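Local coordinates for protein DNA polymerase III subunit beta (Helicobacter pylori 26695, PDB 4S3I) that encircles DNA as a sliding ring and tethers DNA polymerases and other proteins to it, which makes replication processive, at residues A[266-270]-A[288-292]. Residues are numbered along the deposited sequence; the frame is centred on the assembly and turned at random.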
loop_
_atom_site.group_PDB
_atom_site.type_symbol
_atom_site.label_atom_id
_atom_site.label_comp_id
_atom_site.label_asym_id
_atom_site.label_seq_id
_atom_site.Cartn_x
_atom_site.Cartn_y
_atom_site.Cartn_z
ATOM N N PHE A 266 -0.885 -21.091 -18.536
ATOM C CA PHE A 266 -0.091 -20.094 -19.243
ATOM C C PHE A 266 0.285 -18.885 -18.365
ATOM O O PHE A 266 1.424 -18.429 -18.425
ATOM C CB PHE A 266 -0.777 -19.661 -20.558
ATOM C CG PHE A 266 -0.360 -20.498 -21.738
ATOM C CD1 PHE A 266 -0.693 -21.850 -21.795
ATOM C CD2 PHE A 266 0.417 -19.956 -22.745
ATOM C CE1 PHE A 266 -0.265 -22.654 -22.877
ATOM C CE2 PHE A 266 0.839 -20.740 -23.826
ATOM C CZ PHE A 266 0.500 -22.094 -23.886
ATOM N N LYS A 267 -0.664 -18.366 -17.580
ATOM C CA LYS A 267 -0.364 -17.267 -16.661
ATOM C C LYS A 267 0.776 -17.677 -15.735
ATOM O O LYS A 267 1.728 -16.940 -15.545
ATOM C CB LYS A 267 -1.582 -16.891 -15.800
ATOM C CG LYS A 267 -2.678 -16.057 -16.480
ATOM C CD LYS A 267 -3.795 -15.776 -15.449
ATOM C CE LYS A 267 -4.935 -14.954 -16.037
ATOM N NZ LYS A 267 -5.986 -14.689 -14.999
ATOM N N GLU A 268 0.660 -18.872 -15.167
ATOM C CA GLU A 268 1.613 -19.339 -14.166
ATOM C C GLU A 268 3.003 -19.513 -14.797
ATOM O O GLU A 268 4.025 -19.136 -14.215
ATOM C CB GLU A 268 1.097 -20.646 -13.560
ATOM C CG GLU A 268 1.863 -21.154 -12.373
ATOM C CD GLU A 268 1.345 -22.512 -11.900
ATOM O OE1 GLU A 268 1.919 -23.067 -10.934
ATOM O OE2 GLU A 268 0.367 -23.023 -12.499
ATOM N N SER A 269 3.030 -20.040 -16.014
ATOM C CA SER A 269 4.287 -20.313 -16.704
ATOM C C SER A 269 4.975 -19.020 -17.141
ATOM O O SER A 269 6.196 -18.885 -17.020
ATOM C CB SER A 269 4.032 -21.232 -17.904
ATOM O OG SER A 269 3.593 -22.507 -17.463
ATOM N N ILE A 270 4.180 -18.079 -17.641
ATOM C CA ILE A 270 4.688 -16.781 -18.077
ATOM C C ILE A 270 5.232 -15.944 -16.914
ATOM O O ILE A 270 6.311 -15.345 -17.019
ATOM C CB ILE A 270 3.607 -16.016 -18.849
ATOM C CG1 ILE A 270 3.390 -16.705 -20.198
ATOM C CG2 ILE A 270 4.003 -14.555 -19.046
ATOM C CD1 ILE A 270 2.096 -16.330 -20.870
ATOM N N ASN A 288 2.795 -30.325 -25.958
ATOM C CA ASN A 288 3.613 -29.580 -25.007
ATOM C C ASN A 288 3.705 -28.092 -25.326
ATOM O O ASN A 288 3.714 -27.688 -26.492
ATOM C CB ASN A 288 5.030 -30.177 -24.934
ATOM C CG ASN A 288 5.175 -31.209 -23.828
ATOM O OD1 ASN A 288 4.937 -32.407 -24.034
ATOM N ND2 ASN A 288 5.563 -30.748 -22.645
ATOM N N ALA A 289 3.775 -27.277 -24.281
ATOM C CA ALA A 289 4.025 -25.847 -24.449
ATOM C C ALA A 289 5.275 -25.558 -23.663
ATOM O O ALA A 289 5.326 -25.866 -22.471
ATOM C CB ALA A 289 2.857 -25.022 -23.905
ATOM N N LEU A 290 6.284 -24.990 -24.322
ATOM C CA LEU A 290 7.561 -24.733 -23.678
ATOM C C LEU A 290 7.709 -23.224 -23.512
ATOM O O LEU A 290 7.378 -22.471 -24.423
ATOM C CB LEU A 290 8.724 -25.242 -24.539
ATOM C CG LEU A 290 8.863 -26.685 -25.049
ATOM C CD1 LEU A 290 8.950 -27.686 -23.904
ATOM C CD2 LEU A 290 7.775 -27.106 -26.073
ATOM N N PHE A 291 8.250 -22.787 -22.382
ATOM C CA PHE A 291 8.446 -21.359 -22.152
ATOM C C PHE A 291 9.894 -21.108 -21.762
ATOM O O PHE A 291 10.400 -21.748 -20.847
ATOM C CB PHE A 291 7.540 -20.865 -21.018
ATOM C CG PHE A 291 6.071 -21.168 -21.209
ATOM C CD1 PHE A 291 5.179 -20.159 -21.564
ATOM C CD2 PHE A 291 5.576 -22.450 -20.989
ATOM C CE1 PHE A 291 3.815 -20.426 -21.720
ATOM C CE2 PHE A 291 4.217 -22.733 -21.141
ATOM C CZ PHE A 291 3.330 -21.721 -21.502
ATOM N N GLU A 292 10.556 -20.171 -22.443
ATOM C CA GLU A 292 11.949 -19.837 -22.137
ATOM C C GLU A 292 12.143 -18.333 -22.061
ATOM O O GLU A 292 11.637 -17.597 -22.905
ATOM C CB GLU A 292 12.899 -20.393 -23.214
ATOM C CG GLU A 292 13.044 -21.911 -23.229
ATOM C CD GLU A 292 13.840 -22.431 -24.421
ATOM O OE1 GLU A 292 13.343 -22.322 -25.565
ATOM O OE2 GLU A 292 14.957 -22.954 -24.208
#
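A289 turns its methyl toward helix 263-273 and meets the far end of the F266 ring, CB lying 3.8 Å from F266 CZ. A small side chain suits this point, where the F266 ring already comes close to the strand.

Backbone bonds to strands 301-307 and 279-284 make strand 288-293 an inner strand of an antiparallel sheet, with one face laid against a helix. This is the α/β layering of the DNA-sliding processivity factors, here in the C-terminal domain, where the short segments of helix and strand run at 28° with their axes 9.6 Å apart.

F291, two residues on from A289 and on the same face of the strand, bridges helix and strand. With CG anti to its carbonyl carbon (chi1 -55°), the ring reaches in among three helix side chains. Its edge is presented to the face of F266 in a T-shaped pair, planes at 72° and centroids 4.8 Å apart; F291 CZ sits over the middle of the F266 ring, 3.5 Å from F266 CE2. One face of F291 receives S269 in a CH-pi contact, CB standing 3.5 Å from the ring centroid, nearly on the normal. Serine is compact enough for this close approach, and its buried OG is satisfied by a hydrogen bond to E265 O. I270 adds aliphatic bulk, its CG1 4.0 Å from F291 CE1, while also packing on F327 and L328 of helix 324-332.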